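Local coordinates for flagellar biosynthesis protein FlhA (Bacillus subtilis, PDB 3MIX), which takes part in exporting flagellar building blocks through the type III secretion system, this chain being the cytosolic domain of a membrane protein, at residues S318-E326 and E373-D381; H45-F53 and I88-N96. One frame throughout, in Å; residues are numbered along the deposited sequence.

How the interactions relate
Followed from the N terminus, the chain first makes interaction 2, where strand 92-95 returns beside strand 49-53 and closes a loop of 34 residues that holds helices 58-62 and 69-84. Interaction 1 comes near the C terminus: the last modelled residues, 373-381, fold back to helix 313-332 and close a loop of 46 residues that includes strands 339-341 and 362-364 and helix 343-353. The two loops follow in series, neither nesting nor crossing. Interaction 2 joins two strands of the mixed sheet, and interaction 1 ties a helix to the edge of a separate parallel sheet. Their centres lie about 41 Å apart, on opposite sides of the chain's centre.

Interaction 1: S318-E326 and E373-D381; sequences SIVRSVAKE and EVQSIGVVD
E326 bends over G378 and V379, while one helical turn back S322 faces V380 and D381. Followed from CB, the E326 chain starts with chi1 (-59°) setting CG beside its own backbone N, and then bends at chi2 (-62°), bringing the carboxylate round. CG is at the limit of contact with V380, 4.5 Å from its CG2. CD comes 3.8 Å from G378 CA, and at the tip OE2 lies 3.2 Å from that same CA, an approach made where G378 has no side chain of its own. OE2 also reaches 2.9 Å from V379 N, so the carboxylate sits against the backbone of G378 and V379.

Strand 379-380 is an edge of a three-stranded parallel sheet whose middle strand is 283-288; strand 374-375 forms the other edge. The chain therefore passes from one side of the middle strand to the other through residues 376-378, and backbone hydrogen bonds of G378 and V380 with T287 hold the returning end. Helix 313-332 runs past this edge in the opposite sense, as the CA pairing shows: E326 faces G378, and the earlier S322 faces V380.

The apolar part of the contact centres on V380. With CG1 anti to the backbone N (chi1 168°), both methyls face the helix: CG2 meets V323 CG2 at 3.7 Å, and CG1 reaches I319 CG2 at 4.0 Å, the I319 and V380 side chains crossing at about a right angle. CG1 also lies 3.9 Å from S322 CB. V292 of helix 290-299 touches both I319 and V380, extending this apolar layer. S322 CB packs near D381 N at 3.5 Å, while the D381 carboxylate turns elsewhere and hydrogen-bonds S289.

Interaction 2: H45-F53 and I88-N96; sequences HIDPIEFEF and IPVVRIRDN
F53 lays one face of its ring over the backbone of D95, in a CH-pi contact with D95 CA 3.8 Å from the ring centroid and 14° off the normal. Its chi1 of 52° puts the ring between its own backbone N and carbonyl carbon, folded over the neighbouring strand, where I93 CG2 meets the ring edge 3.5 Å from CE1. Strands 49-53 and 92-95 run parallel, their axes 21° apart, and F51 N bonds R92 O at 2.8 Å. They are joined as a beta-alpha-beta crossover: helix 69-84 from the intervening chain packs on the face bearing F51 and I93.

The other face is charged. R94 NH2 hydrogen-bonds E52 OE2 at 2.9 Å in a salt bridge, approaching from above the carboxylate plane. N96 ND2 takes the second oxygen, E52 OE1, also at 2.9 Å, so E52 is gripped at both oxygens. Next along, R92 NH2 forms a salt bridge with D47 OD1 at 3.3 Å. H45 ND1 donates to the syn side of E50 OE1 at 2.8 Å, and its NE2 is held by E28 of helix 24-31.

Interaction 1: S318-E326 and E373-D381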
loop_
_atom_site.group_PDB
_atom_site.type_symbol
_atom_site.label_atom_id
_atom_site.label_comp_id
_atom_site.label_asym_id
_atom_site.label_seq_id
_atom_site.Cartn_x
_atom_site.Cartn_y
_atom_site.Cartn_z
ATOM N N SER A 318 -2.398 -8.457 25.203
ATOM C CA SER A 318 -3.596 -9.278 25.423
ATOM C C SER A 318 -4.555 -9.263 24.233
ATOM O O SER A 318 -5.034 -10.308 23.800
ATOM C CB SER A 318 -4.321 -8.837 26.700
ATOM O OG SER A 318 -5.616 -9.409 26.785
ATOM N N ILE A 319 -4.827 -8.070 23.711
ATOM C CA ILE A 319 -5.634 -7.931 22.503
ATOM C C ILE A 319 -4.893 -8.524 21.302
ATOM O O ILE A 319 -5.498 -9.191 20.462
ATOM C CB ILE A 319 -6.037 -6.468 22.247
ATOM C CG1 ILE A 319 -6.677 -5.863 23.499
ATOM C CG2 ILE A 319 -7.005 -6.382 21.065
ATOM C CD1 ILE A 319 -6.799 -4.350 23.474
ATOM N N VAL A 320 -3.579 -8.314 21.253
ATOM C CA VAL A 320 -2.746 -8.829 20.160
ATOM C C VAL A 320 -2.830 -10.351 20.024
ATOM O O VAL A 320 -2.989 -10.859 18.913
ATOM C CB VAL A 320 -1.266 -8.336 20.253
ATOM C CG1 VAL A 320 -0.347 -9.149 19.347
ATOM C CG2 VAL A 320 -1.175 -6.855 19.893
ATOM N N ARG A 321 -2.745 -11.075 21.140
ATOM C CA ARG A 321 -2.831 -12.536 21.085
ATOM C C ARG A 321 -4.242 -13.064 20.777
ATOM O O ARG A 321 -4.377 -14.034 20.029
ATOM C CB ARG A 321 -2.215 -13.217 22.325
ATOM C CG ARG A 321 -2.936 -12.998 23.650
ATOM C CD ARG A 321 -2.696 -14.175 24.576
ATOM N NE ARG A 321 -2.979 -13.862 25.978
ATOM C CZ ARG A 321 -2.058 -13.510 26.873
ATOM N NH1 ARG A 321 -0.777 -13.421 26.526
ATOM N NH2 ARG A 321 -2.419 -13.249 28.123
ATOM N N SER A 322 -5.276 -12.427 21.333
ATOM C CA SER A 322 -6.662 -12.805 21.026
ATOM C C SER A 322 -6.836 -12.783 19.510
ATOM O O SER A 322 -7.287 -13.771 18.919
ATOM C CB SER A 322 -7.682 -11.858 21.673
ATOM O OG SER A 322 -7.142 -11.151 22.772
ATOM N N VAL A 323 -6.450 -11.651 18.900
ATOM C CA VAL A 323 -6.408 -11.472 17.451
ATOM C C VAL A 323 -5.592 -12.574 16.773
ATOM O O VAL A 323 -6.048 -13.168 15.799
ATOM C CB VAL A 323 -5.824 -10.071 17.063
ATOM C CG1 VAL A 323 -5.382 -10.030 15.601
ATOM C CG2 VAL A 323 -6.823 -8.957 17.355
ATOM N N ALA A 324 -4.397 -12.842 17.300
ATOM C CA ALA A 324 -3.474 -13.828 16.724
ATOM C C ALA A 324 -4.026 -15.254 16.725
ATOM O O ALA A 324 -3.854 -15.992 15.753
ATOM C CB ALA A 324 -2.125 -13.782 17.438
ATOM N N LYS A 325 -4.683 -15.633 17.818
ATOM C CA LYS A 325 -5.246 -16.972 17.967
ATOM C C LYS A 325 -6.483 -17.144 17.088
ATOM O O LYS A 325 -6.700 -18.211 16.508
ATOM C CB LYS A 325 -5.599 -17.239 19.431
ATOM C CG LYS A 325 -5.899 -18.704 19.748
ATOM C CD LYS A 325 -6.810 -18.838 20.957
ATOM C CE LYS A 325 -8.270 -18.582 20.596
ATOM N NZ LYS A 325 -9.183 -18.792 21.760
ATOM N N GLU A 326 -7.284 -16.083 16.994
ATOM C CA GLU A 326 -8.494 -16.094 16.172
ATOM C C GLU A 326 -8.157 -16.108 14.694
ATOM O O GLU A 326 -8.826 -16.778 13.908
ATOM C CB GLU A 326 -9.392 -14.896 16.492
ATOM C CG GLU A 326 -9.851 -14.804 17.940
ATOM C CD GLU A 326 -10.703 -15.983 18.383
ATOM O OE1 GLU A 326 -10.268 -17.149 18.237
ATOM O OE2 GLU A 326 -11.811 -15.736 18.901
ATOM N N GLU A 373 -24.135 -10.644 4.149
ATOM C CA GLU A 373 -24.299 -11.657 5.197
ATOM C C GLU A 373 -22.981 -11.887 5.935
ATOM O O GLU A 373 -22.056 -12.503 5.396
ATOM C CB GLU A 373 -24.831 -12.991 4.625
ATOM C CG GLU A 373 -26.198 -12.903 3.944
ATOM C CD GLU A 373 -26.888 -14.265 3.769
ATOM O OE1 GLU A 373 -26.209 -15.259 3.415
ATOM O OE2 GLU A 373 -28.121 -14.337 3.977
ATOM N N VAL A 374 -22.905 -11.397 7.171
ATOM C CA VAL A 374 -21.685 -11.509 7.975
ATOM C C VAL A 374 -21.876 -12.355 9.227
ATOM O O VAL A 374 -22.871 -12.204 9.946
ATOM C CB VAL A 374 -21.146 -10.120 8.367
ATOM C CG1 VAL A 374 -20.096 -10.232 9.470
ATOM C CG2 VAL A 374 -20.577 -9.424 7.146
ATOM N N GLN A 375 -20.906 -13.237 9.478
ATOM C CA GLN A 375 -20.951 -14.151 10.615
ATOM C C GLN A 375 -19.594 -14.298 11.310
ATOM O O GLN A 375 -18.571 -14.517 10.660
ATOM C CB GLN A 375 -21.482 -15.521 10.175
ATOM C CG GLN A 375 -21.738 -16.497 11.325
ATOM C CD GLN A 375 -22.313 -17.827 10.869
ATOM O OE1 GLN A 375 -23.348 -18.272 11.375
ATOM N NE2 GLN A 375 -21.643 -18.474 9.917
ATOM N N SER A 376 -19.611 -14.188 12.637
ATOM C CA SER A 376 -18.421 -14.366 13.466
ATOM C C SER A 376 -18.020 -15.833 13.602
ATOM O O SER A 376 -18.872 -16.724 13.676
ATOM C CB SER A 376 -18.634 -13.761 14.857
ATOM O OG SER A 376 -19.072 -12.415 14.783
ATOM N N ILE A 377 -16.712 -16.061 13.638
ATOM C CA ILE A 377 -16.128 -17.388 13.800
ATOM C C ILE A 377 -15.229 -17.371 15.034
ATOM O O ILE A 377 -14.982 -18.403 15.665
ATOM C CB ILE A 377 -15.337 -17.805 12.529
ATOM C CG1 ILE A 377 -16.296 -18.310 11.447
ATOM C CG2 ILE A 377 -14.309 -18.899 12.827
ATOM C CD1 ILE A 377 -16.815 -17.236 10.524
ATOM N N GLY A 378 -14.752 -16.176 15.363
ATOM C CA GLY A 378 -14.007 -15.926 16.584
ATOM C C GLY A 378 -14.355 -14.546 17.104
ATOM O O GLY A 378 -14.686 -13.649 16.328
ATOM N N VAL A 379 -14.311 -14.379 18.420
ATOM C CA VAL A 379 -14.517 -13.066 19.023
ATOM C C VAL A 379 -13.265 -12.675 19.804
ATOM O O VAL A 379 -12.887 -13.354 20.769
ATOM C CB VAL A 379 -15.779 -13.013 19.928
ATOM C CG1 VAL A 379 -15.960 -11.615 20.516
ATOM C CG2 VAL A 379 -17.029 -13.417 19.146
ATOM N N VAL A 380 -12.628 -11.589 19.363
ATOM C CA VAL A 380 -11.426 -11.036 19.998
ATOM C C VAL A 380 -11.737 -10.583 21.428
ATOM O O VAL A 380 -12.635 -9.761 21.637
ATOM C CB VAL A 380 -10.832 -9.852 19.150
ATOM C CG1 VAL A 380 -9.773 -9.072 19.926
ATOM C CG2 VAL A 380 -10.256 -10.371 17.837
ATOM N N ASP A 381 -10.997 -11.138 22.392
ATOM C CA ASP A 381 -11.160 -10.842 23.822
ATOM C C ASP A 381 -9.897 -10.176 24.368
ATOM O O ASP A 381 -9.465 -10.434 25.494
ATOM C CB ASP A 381 -11.470 -12.124 24.614
ATOM C CG ASP A 381 -12.956 -12.273 24.965
ATOM O OD1 ASP A 381 -13.746 -11.346 24.676
ATOM O OD2 ASP A 381 -13.333 -13.327 25.539
#

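Interaction 2: H45-F53 and I88-N96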
loop_
_atom_site.group_PDB
_atom_site.type_symbol
_atom_site.label_atom_id
_atom_site.label_comp_id
_atom_site.label_asym_id
_atom_site.label_seq_id
_atom_site.Cartn_x
_atom_site.Cartn_y
_atom_site.Cartn_z
ATOM N N HIS A 45 20.566 9.230 -3.246
ATOM C CA HIS A 45 19.578 8.591 -4.099
ATOM C C HIS A 45 18.226 9.048 -3.666
ATOM O O HIS A 45 17.804 8.749 -2.552
ATOM C CB HIS A 45 19.640 7.068 -3.961
ATOM C CG HIS A 45 20.859 6.464 -4.582
ATOM N ND1 HIS A 45 20.829 5.805 -5.793
ATOM C CD2 HIS A 45 22.148 6.442 -4.170
ATOM C CE1 HIS A 45 22.047 5.395 -6.095
ATOM N NE2 HIS A 45 22.866 5.764 -5.125
ATOM N N ILE A 46 17.524 9.759 -4.541
ATOM C CA ILE A 46 16.200 10.259 -4.159
ATOM C C ILE A 46 15.091 9.773 -5.122
ATOM O O ILE A 46 13.922 10.106 -4.943
ATOM C CB ILE A 46 16.207 11.812 -3.907
ATOM C CG1 ILE A 46 16.876 12.572 -5.047
ATOM C CG2 ILE A 46 16.967 12.158 -2.620
ATOM C CD1 ILE A 46 15.915 13.203 -5.966
ATOM N N ASP A 47 15.469 8.962 -6.112
ATOM C CA ASP A 47 14.518 8.420 -7.073
ATOM C C ASP A 47 13.413 7.612 -6.378
ATOM O O ASP A 47 13.683 6.824 -5.486
ATOM C CB ASP A 47 15.225 7.548 -8.107
ATOM C CG ASP A 47 16.377 8.253 -8.778
ATOM O OD1 ASP A 47 17.466 8.327 -8.177
ATOM O OD2 ASP A 47 16.207 8.719 -9.920
ATOM N N PRO A 48 12.164 7.800 -6.800
ATOM C CA PRO A 48 11.082 7.063 -6.134
ATOM C C PRO A 48 11.216 5.546 -6.223
ATOM O O PRO A 48 10.901 4.863 -5.245
ATOM C CB PRO A 48 9.797 7.540 -6.839
ATOM C CG PRO A 48 10.190 8.454 -7.901
ATOM C CD PRO A 48 11.707 8.572 -7.972
ATOM N N ILE A 49 11.690 5.021 -7.361
ATOM C CA ILE A 49 11.812 3.581 -7.552
ATOM C C ILE A 49 13.078 3.242 -8.310
ATOM O O ILE A 49 13.305 3.749 -9.411
ATOM C CB ILE A 49 10.625 2.951 -8.375
ATOM C CG1 ILE A 49 9.242 3.403 -7.875
ATOM C CG2 ILE A 49 10.750 1.405 -8.398
ATOM C CD1 ILE A 49 8.055 2.803 -8.699
ATOM N N GLU A 50 13.894 2.370 -7.723
ATOM C CA GLU A 50 15.134 1.975 -8.334
ATOM C C GLU A 50 15.201 0.468 -8.390
ATOM O O GLU A 50 14.997 -0.208 -7.378
ATOM C CB GLU A 50 16.347 2.463 -7.515
ATOM C CG GLU A 50 16.429 3.944 -7.291
ATOM C CD GLU A 50 17.539 4.285 -6.303
ATOM O OE1 GLU A 50 18.706 4.259 -6.718
ATOM O OE2 GLU A 50 17.242 4.558 -5.113
ATOM N N PHE A 51 15.527 -0.044 -9.569
ATOM C CA PHE A 51 15.785 -1.451 -9.768
ATOM C C PHE A 51 17.245 -1.599 -10.179
ATOM O O PHE A 51 17.670 -1.065 -11.211
ATOM C CB PHE A 51 14.857 -2.021 -10.841
ATOM C CG PHE A 51 15.049 -3.486 -11.097
ATOM C CD1 PHE A 51 14.424 -4.437 -10.293
ATOM C CD2 PHE A 51 15.847 -3.920 -12.139
ATOM C CE1 PHE A 51 14.597 -5.785 -10.524
ATOM C CE2 PHE A 51 16.027 -5.285 -12.373
ATOM C CZ PHE A 51 15.401 -6.208 -11.571
ATOM N N GLU A 52 17.992 -2.312 -9.336
ATOM C CA GLU A 52 19.414 -2.528 -9.477
ATOM C C GLU A 52 19.733 -4.002 -9.650
ATOM O O GLU A 52 19.145 -4.860 -8.986
ATOM C CB GLU A 52 20.141 -2.012 -8.241
ATOM C CG GLU A 52 20.024 -0.511 -8.052
ATOM C CD GLU A 52 20.867 0.006 -6.900
ATOM O OE1 GLU A 52 21.568 -0.798 -6.241
ATOM O OE2 GLU A 52 20.822 1.235 -6.644
ATOM N N PHE A 53 20.690 -4.283 -10.529
ATOM C CA PHE A 53 21.048 -5.655 -10.890
ATOM C C PHE A 53 22.558 -5.843 -11.101
ATOM O O PHE A 53 23.271 -4.904 -11.454
ATOM C CB PHE A 53 20.295 -6.076 -12.154
ATOM C CG PHE A 53 20.452 -5.110 -13.297
ATOM C CD1 PHE A 53 19.672 -3.946 -13.361
ATOM C CD2 PHE A 53 21.379 -5.351 -14.303
ATOM C CE1 PHE A 53 19.822 -3.048 -14.410
ATOM C CE2 PHE A 53 21.541 -4.459 -15.355
ATOM C CZ PHE A 53 20.755 -3.304 -15.413
ATOM N N ILE A 88 2.409 4.579 -11.108
ATOM C CA ILE A 88 3.768 4.597 -10.620
ATOM C C ILE A 88 4.640 5.462 -11.508
ATOM O O ILE A 88 4.435 5.536 -12.740
ATOM C CB ILE A 88 4.366 3.175 -10.444
ATOM C CG1 ILE A 88 4.511 2.473 -11.795
ATOM C CG2 ILE A 88 3.515 2.363 -9.441
ATOM C CD1 ILE A 88 5.423 1.236 -11.753
ATOM N N PRO A 89 5.596 6.146 -10.885
ATOM C CA PRO A 89 6.536 6.978 -11.628
ATOM C C PRO A 89 7.546 6.117 -12.386
ATOM O O PRO A 89 7.555 4.875 -12.287
ATOM C CB PRO A 89 7.230 7.795 -10.528
ATOM C CG PRO A 89 7.177 6.845 -9.288
ATOM C CD PRO A 89 5.844 6.142 -9.425
ATOM N N VAL A 90 8.351 6.809 -13.180
ATOM C CA VAL A 90 9.496 6.271 -13.882
ATOM C C VAL A 90 10.333 5.398 -12.942
ATOM O O VAL A 90 10.636 5.809 -11.812
ATOM C CB VAL A 90 10.329 7.461 -14.438
ATOM C CG1 VAL A 90 11.694 7.024 -14.984
ATOM C CG2 VAL A 90 9.557 8.128 -15.536
ATOM N N VAL A 91 10.704 4.205 -13.413
ATOM C CA VAL A 91 11.632 3.347 -12.674
ATOM C C VAL A 91 13.068 3.588 -13.126
ATOM O O VAL A 91 13.360 3.622 -14.323
ATOM C CB VAL A 91 11.300 1.831 -12.762
ATOM C CG1 VAL A 91 12.298 1.055 -11.927
ATOM C CG2 VAL A 91 9.860 1.556 -12.248
ATOM N N ARG A 92 13.949 3.781 -12.159
ATOM C CA ARG A 92 15.346 3.976 -12.465
ATOM C C ARG A 92 16.021 2.603 -12.527
ATOM O O ARG A 92 15.913 1.791 -11.608
ATOM C CB ARG A 92 15.990 4.879 -11.414
ATOM C CG ARG A 92 17.121 5.721 -11.943
ATOM C CD ARG A 92 18.473 5.180 -11.533
ATOM N NE ARG A 92 18.982 5.829 -10.329
ATOM C CZ ARG A 92 20.046 6.635 -10.291
ATOM N NH1 ARG A 92 20.732 6.900 -11.399
ATOM N NH2 ARG A 92 20.422 7.185 -9.140
ATOM N N ILE A 93 16.706 2.350 -13.630
ATOM C CA ILE A 93 17.332 1.053 -13.863
ATOM C C ILE A 93 18.877 1.166 -13.965
ATOM O O ILE A 93 19.396 1.812 -14.872
ATOM C CB ILE A 93 16.652 0.389 -15.088
ATOM C CG1 ILE A 93 15.184 0.058 -14.728
ATOM C CG2 ILE A 93 17.430 -0.833 -15.599
ATOM C CD1 ILE A 93 14.265 -0.068 -15.920
ATOM N N ARG A 94 19.585 0.549 -13.014
ATOM C CA ARG A 94 21.061 0.606 -12.927
ATOM C C ARG A 94 21.693 -0.767 -12.758
ATOM O O ARG A 94 21.315 -1.519 -11.854
ATOM C CB ARG A 94 21.513 1.384 -11.689
ATOM C CG ARG A 94 21.373 2.872 -11.721
ATOM C CD ARG A 94 22.459 3.546 -10.860
ATOM N NE ARG A 94 22.421 3.149 -9.446
ATOM C CZ ARG A 94 23.473 2.728 -8.741
ATOM N NH1 ARG A 94 24.683 2.641 -9.303
ATOM N NH2 ARG A 94 23.318 2.397 -7.464
ATOM N N ASP A 95 22.693 -1.081 -13.578
ATOM C CA ASP A 95 23.583 -2.191 -13.233
ATOM C C ASP A 95 24.380 -1.794 -11.992
ATOM O O ASP A 95 24.745 -0.621 -11.822
ATOM C CB ASP A 95 24.503 -2.600 -14.389
ATOM C CG ASP A 95 25.202 -1.428 -15.026
ATOM O OD1 ASP A 95 24.589 -0.778 -15.901
ATOM O OD2 ASP A 95 26.366 -1.161 -14.655
ATOM N N ASN A 96 24.591 -2.761 -11.105
ATOM C CA ASN A 96 25.369 -2.531 -9.893
ATOM C C ASN A 96 26.407 -3.638 -9.648
ATOM O O ASN A 96 26.058 -4.788 -9.373
ATOM C CB ASN A 96 24.448 -2.327 -8.681
ATOM C CG ASN A 96 25.186 -1.779 -7.466
ATOM O OD1 ASN A 96 26.418 -1.723 -7.440
ATOM N ND2 ASN A 96 24.434 -1.376 -6.453
HETATM O O HOH W 1 12.494 6.205 -10.003
#